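Local coordinates for protein TonB-dependent siderophore receptor (Pseudomonas aeruginosa 39016, PDB 5NEC) that probably imports ferric siderophores, and possibly siderophore-drug conjugates, across the outer membrane as a TonB-dependent receptor, at residues A[198-210]-A[263-275]. Sequence-based numbering, arbitrary orientation.
Sequences ANVAGRDEVDVSR and VDRGNFYGLTGRD
At one end of the TonB-dependent receptor barrel, R203 and D204 in the hairpin turn between strands 187-200 and 206-219 meet backbone carbonyls of 263-275, part of the long loop leading into strand 276-291, a worked example of loops joined by main-chain acceptors. The guanidinium of R203 holds N267 O end-on with two nitrogens, NH1 and NH2, each 2.9 Å away. The oxygen lies in the guanidinium plane, while both donors approach from the same face of its carbonyl. Bends at chi2 and chi3 (-66° and -55°) fold the arginine back to reach it, and a salt bridge from NE to D241 gives the group a second hold, which should limit its rotation. Beside this grip, D204 N donates to G266 O over 2.9 Å. G266 also approaches G202, its CA-H directed at G202 O at 3.3 Å. Farther along, the F268 ring is held between two neighbours: V206 CG2 lies over one face, offset toward the rim, and G270 N over the centre of the other. The E205 chain, bent at chi2, runs obliquely past T272, OE1 coming 3.7 Å from its CG2, while E205 CB lies 3.8 Å from F268 CD2.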
loop_
_atom_site.group_PDB
_atom_site.type_symbol
_atom_site.label_atom_id
_atom_site.label_comp_id
_atom_site.label_asym_id
_atom_site.label_seq_id
_atom_site.Cartn_x
_atom_site.Cartn_y
_atom_site.Cartn_z
ATOM N N ALA A 198 2.282 17.638 9.820
ATOM C CA ALA A 198 1.663 18.324 8.692
ATOM C C ALA A 198 0.186 18.480 8.953
ATOM O O ALA A 198 -0.411 17.677 9.680
ATOM C CB ALA A 198 1.871 17.524 7.411
ATOM N N ASN A 199 -0.390 19.530 8.376
ATOM C CA ASN A 199 -1.844 19.614 8.159
ATOM C C ASN A 199 -2.152 18.990 6.787
ATOM O O ASN A 199 -1.255 18.405 6.160
ATOM C CB ASN A 199 -2.305 21.072 8.230
ATOM C CG ASN A 199 -2.036 21.690 9.576
ATOM O OD1 ASN A 199 -2.007 21.009 10.584
ATOM N ND2 ASN A 199 -1.839 22.981 9.596
ATOM N N VAL A 200 -3.398 19.082 6.325
ATOM C CA VAL A 200 -3.753 18.595 4.982
ATOM C C VAL A 200 -4.387 19.734 4.182
ATOM O O VAL A 200 -5.378 20.304 4.616
ATOM C CB VAL A 200 -4.704 17.374 5.040
ATOM C CG1 VAL A 200 -5.051 16.872 3.639
ATOM C CG2 VAL A 200 -4.101 16.249 5.870
ATOM N N ALA A 201 -3.819 20.038 3.016
ATOM C CA ALA A 201 -4.343 21.090 2.139
ATOM C C ALA A 201 -5.811 20.849 1.781
ATOM O O ALA A 201 -6.185 19.752 1.332
ATOM C CB ALA A 201 -3.515 21.202 0.866
ATOM N N GLY A 202 -6.631 21.872 2.010
ATOM C CA GLY A 202 -8.047 21.811 1.727
ATOM C C GLY A 202 -8.874 20.983 2.684
ATOM O O GLY A 202 -9.994 20.625 2.343
ATOM N N ARG A 203 -8.348 20.655 3.864
ATOM C CA ARG A 203 -9.137 19.985 4.903
ATOM C C ARG A 203 -8.965 20.765 6.227
ATOM O O ARG A 203 -7.854 20.877 6.739
ATOM C CB ARG A 203 -8.700 18.526 5.098
ATOM C CG ARG A 203 -8.564 17.676 3.836
ATOM C CD ARG A 203 -9.862 17.424 3.096
ATOM N NE ARG A 203 -10.887 16.835 3.947
ATOM C CZ ARG A 203 -12.089 17.355 4.229
ATOM N NH1 ARG A 203 -12.509 18.497 3.723
ATOM N NH2 ARG A 203 -12.897 16.697 5.041
ATOM N N ASP A 204 -10.062 21.287 6.772
ATOM C CA ASP A 204 -10.020 22.010 8.042
ATOM C C ASP A 204 -9.622 21.017 9.173
ATOM O O ASP A 204 -10.136 19.902 9.237
ATOM C CB ASP A 204 -11.380 22.691 8.363
ATOM C CG ASP A 204 -11.741 23.866 7.404
ATOM O OD1 ASP A 204 -10.882 24.348 6.626
ATOM O OD2 ASP A 204 -12.904 24.341 7.448
ATOM N N GLU A 205 -8.656 21.418 9.998
ATOM C CA GLU A 205 -8.268 20.752 11.246
ATOM C C GLU A 205 -7.560 19.390 11.142
ATOM O O GLU A 205 -6.897 18.976 12.082
ATOM C CB GLU A 205 -9.474 20.588 12.187
ATOM C CG GLU A 205 -10.179 21.879 12.554
ATOM C CD GLU A 205 -9.278 22.885 13.230
ATOM O OE1 GLU A 205 -8.405 22.500 14.049
ATOM O OE2 GLU A 205 -9.445 24.075 12.920
ATOM N N VAL A 206 -7.684 18.696 10.023
ATOM C CA VAL A 206 -7.144 17.371 9.881
ATOM C C VAL A 206 -5.626 17.504 9.917
ATOM O O VAL A 206 -5.073 18.438 9.341
ATOM C CB VAL A 206 -7.602 16.734 8.563
ATOM C CG1 VAL A 206 -6.856 15.437 8.265
ATOM C CG2 VAL A 206 -9.097 16.511 8.605
ATOM N N ASP A 207 -4.969 16.597 10.637
ATOM C CA ASP A 207 -3.521 16.640 10.743
ATOM C C ASP A 207 -2.886 15.302 11.104
ATOM O O ASP A 207 -3.553 14.365 11.528
ATOM C CB ASP A 207 -3.042 17.780 11.677
ATOM C CG ASP A 207 -3.330 17.539 13.165
ATOM O OD1 ASP A 207 -3.675 16.412 13.626
ATOM O OD2 ASP A 207 -3.191 18.545 13.898
ATOM N N VAL A 208 -1.578 15.242 10.897
ATOM C CA VAL A 208 -0.812 14.031 11.107
ATOM C C VAL A 208 0.447 14.384 11.861
ATOM O O VAL A 208 0.995 15.487 11.726
ATOM C CB VAL A 208 -0.480 13.296 9.788
ATOM C CG1 VAL A 208 -1.766 12.858 9.084
ATOM C CG2 VAL A 208 0.400 14.141 8.857
ATOM N N SER A 209 0.872 13.435 12.668
ATOM C CA SER A 209 2.055 13.565 13.472
ATOM C C SER A 209 2.638 12.166 13.667
ATOM O O SER A 209 1.945 11.252 14.096
ATOM C CB SER A 209 1.696 14.193 14.804
ATOM O OG SER A 209 2.862 14.478 15.518
ATOM N N ARG A 210 3.896 11.983 13.315
ATOM C CA ARG A 210 4.533 10.689 13.515
ATOM C C ARG A 210 6.044 10.788 13.573
ATOM O O ARG A 210 6.649 11.760 13.125
ATOM C CB ARG A 210 4.118 9.693 12.422
ATOM C CG ARG A 210 4.485 10.103 11.005
ATOM C CD ARG A 210 3.905 9.129 9.973
ATOM N NE ARG A 210 4.196 9.527 8.597
ATOM C CZ ARG A 210 3.411 10.277 7.808
ATOM N NH1 ARG A 210 2.238 10.754 8.241
ATOM N NH2 ARG A 210 3.809 10.561 6.556
ATOM N N VAL A 263 -19.944 20.651 -1.173
ATOM C CA VAL A 263 -19.869 21.618 -0.087
ATOM C C VAL A 263 -18.509 22.302 -0.163
ATOM O O VAL A 263 -17.690 21.976 -1.017
ATOM C CB VAL A 263 -20.058 20.935 1.290
ATOM C CG1 VAL A 263 -21.471 20.356 1.426
ATOM C CG2 VAL A 263 -19.011 19.852 1.551
ATOM N N ASP A 264 -18.249 23.266 0.708
ATOM C CA ASP A 264 -16.957 23.946 0.679
ATOM C C ASP A 264 -15.817 22.932 0.843
ATOM O O ASP A 264 -15.958 21.910 1.527
ATOM C CB ASP A 264 -16.891 25.026 1.753
ATOM C CG ASP A 264 -17.730 26.261 1.402
ATOM O OD1 ASP A 264 -18.353 26.319 0.302
ATOM O OD2 ASP A 264 -17.762 27.194 2.231
ATOM N N ARG A 265 -14.704 23.215 0.185
ATOM C CA ARG A 265 -13.581 22.289 0.108
ATOM C C ARG A 265 -13.104 21.779 1.482
ATOM O O ARG A 265 -12.885 20.585 1.648
ATOM C CB ARG A 265 -12.426 22.951 -0.635
ATOM C CG ARG A 265 -11.272 22.010 -0.985
ATOM C CD ARG A 265 -9.995 22.790 -1.308
ATOM N NE ARG A 265 -10.129 23.475 -2.579
ATOM C CZ ARG A 265 -9.990 22.902 -3.781
ATOM N NH1 ARG A 265 -9.683 21.594 -3.929
ATOM N NH2 ARG A 265 -10.162 23.657 -4.862
ATOM N N GLY A 266 -12.995 22.689 2.452
ATOM C CA GLY A 266 -12.419 22.418 3.773
ATOM C C GLY A 266 -13.323 21.749 4.794
ATOM O O GLY A 266 -12.841 21.348 5.858
ATOM N N ASN A 267 -14.617 21.604 4.499
ATOM C CA ASN A 267 -15.570 21.095 5.486
ATOM C C ASN A 267 -15.094 19.791 6.154
ATOM O O ASN A 267 -14.832 18.782 5.486
ATOM C CB ASN A 267 -16.933 20.826 4.850
ATOM C CG ASN A 267 -17.768 22.082 4.650
ATOM O OD1 ASN A 267 -17.271 23.192 4.708
ATOM N ND2 ASN A 267 -19.062 21.891 4.417
ATOM N N PHE A 268 -15.026 19.840 7.477
ATOM C CA PHE A 268 -14.702 18.723 8.338
ATOM C C PHE A 268 -15.866 18.536 9.332
ATOM O O PHE A 268 -16.226 19.452 10.078
ATOM C CB PHE A 268 -13.353 19.044 9.028
ATOM C CG PHE A 268 -12.954 18.078 10.104
ATOM C CD1 PHE A 268 -12.910 16.711 9.854
ATOM C CD2 PHE A 268 -12.608 18.535 11.366
ATOM C CE1 PHE A 268 -12.552 15.816 10.846
ATOM C CE2 PHE A 268 -12.243 17.645 12.362
ATOM C CZ PHE A 268 -12.210 16.286 12.097
ATOM N N TYR A 269 -16.461 17.352 9.334
ATOM C CA TYR A 269 -17.618 17.064 10.194
ATOM C C TYR A 269 -17.255 16.449 11.557
ATOM O O TYR A 269 -18.135 16.228 12.388
ATOM C CB TYR A 269 -18.634 16.186 9.433
ATOM C CG TYR A 269 -19.116 16.921 8.208
ATOM C CD1 TYR A 269 -20.076 17.944 8.311
ATOM C CD2 TYR A 269 -18.534 16.691 6.965
ATOM C CE1 TYR A 269 -20.481 18.665 7.199
ATOM C CE2 TYR A 269 -18.940 17.415 5.851
ATOM C CZ TYR A 269 -19.918 18.395 5.988
ATOM O OH TYR A 269 -20.313 19.101 4.900
ATOM N N GLY A 270 -15.966 16.207 11.792
ATOM C CA GLY A 270 -15.505 15.657 13.059
ATOM C C GLY A 270 -15.293 16.716 14.128
ATOM O O GLY A 270 -15.654 17.884 13.954
ATOM N N LEU A 271 -14.682 16.282 15.226
ATOM C CA LEU A 271 -14.592 17.037 16.456
ATOM C C LEU A 271 -13.167 17.014 16.982
ATOM O O LEU A 271 -12.665 15.967 17.392
ATOM C CB LEU A 271 -15.487 16.404 17.496
ATOM C CG LEU A 271 -16.980 16.569 17.254
ATOM C CD1 LEU A 271 -17.770 15.561 18.103
ATOM C CD2 LEU A 271 -17.406 18.000 17.525
ATOM N N THR A 272 -12.525 18.175 16.991
ATOM C CA THR A 272 -11.165 18.310 17.525
ATOM C C THR A 272 -11.065 17.960 19.005
ATOM O O THR A 272 -10.035 17.482 19.438
ATOM C CB THR A 272 -10.587 19.721 17.293
ATOM O OG1 THR A 272 -11.516 20.711 17.751
ATOM C CG2 THR A 272 -10.329 19.925 15.832
ATOM N N GLY A 273 -12.134 18.179 19.767
ATOM C CA GLY A 273 -12.173 17.795 21.179
ATOM C C GLY A 273 -12.359 16.312 21.453
ATOM O O GLY A 273 -12.183 15.893 22.587
ATOM N N ARG A 274 -12.761 15.523 20.454
ATOM C CA ARG A 274 -13.106 14.125 20.660
ATOM C C ARG A 274 -12.262 13.149 19.866
ATOM O O ARG A 274 -11.859 12.115 20.394
ATOM C CB ARG A 274 -14.582 13.885 20.326
ATOM C CG ARG A 274 -14.995 12.422 20.381
ATOM C CD ARG A 274 -16.463 12.193 20.083
ATOM N NE ARG A 274 -16.752 12.181 18.657
ATOM C CZ ARG A 274 -17.974 12.009 18.145
ATOM N NH1 ARG A 274 -19.035 11.849 18.940
ATOM N NH2 ARG A 274 -18.149 12.026 16.823
ATOM N N ASP A 275 -12.049 13.425 18.587
ATOM C CA ASP A 275 -11.550 12.402 17.666
ATOM C C ASP A 275 -10.035 12.262 17.735
ATOM O O ASP A 275 -9.343 13.243 17.912
ATOM C CB ASP A 275 -12.010 12.692 16.225
ATOM C CG ASP A 275 -13.555 12.722 16.082
ATOM O OD1 ASP A 275 -14.272 12.184 16.959
ATOM O OD2 ASP A 275 -14.041 13.303 15.083
#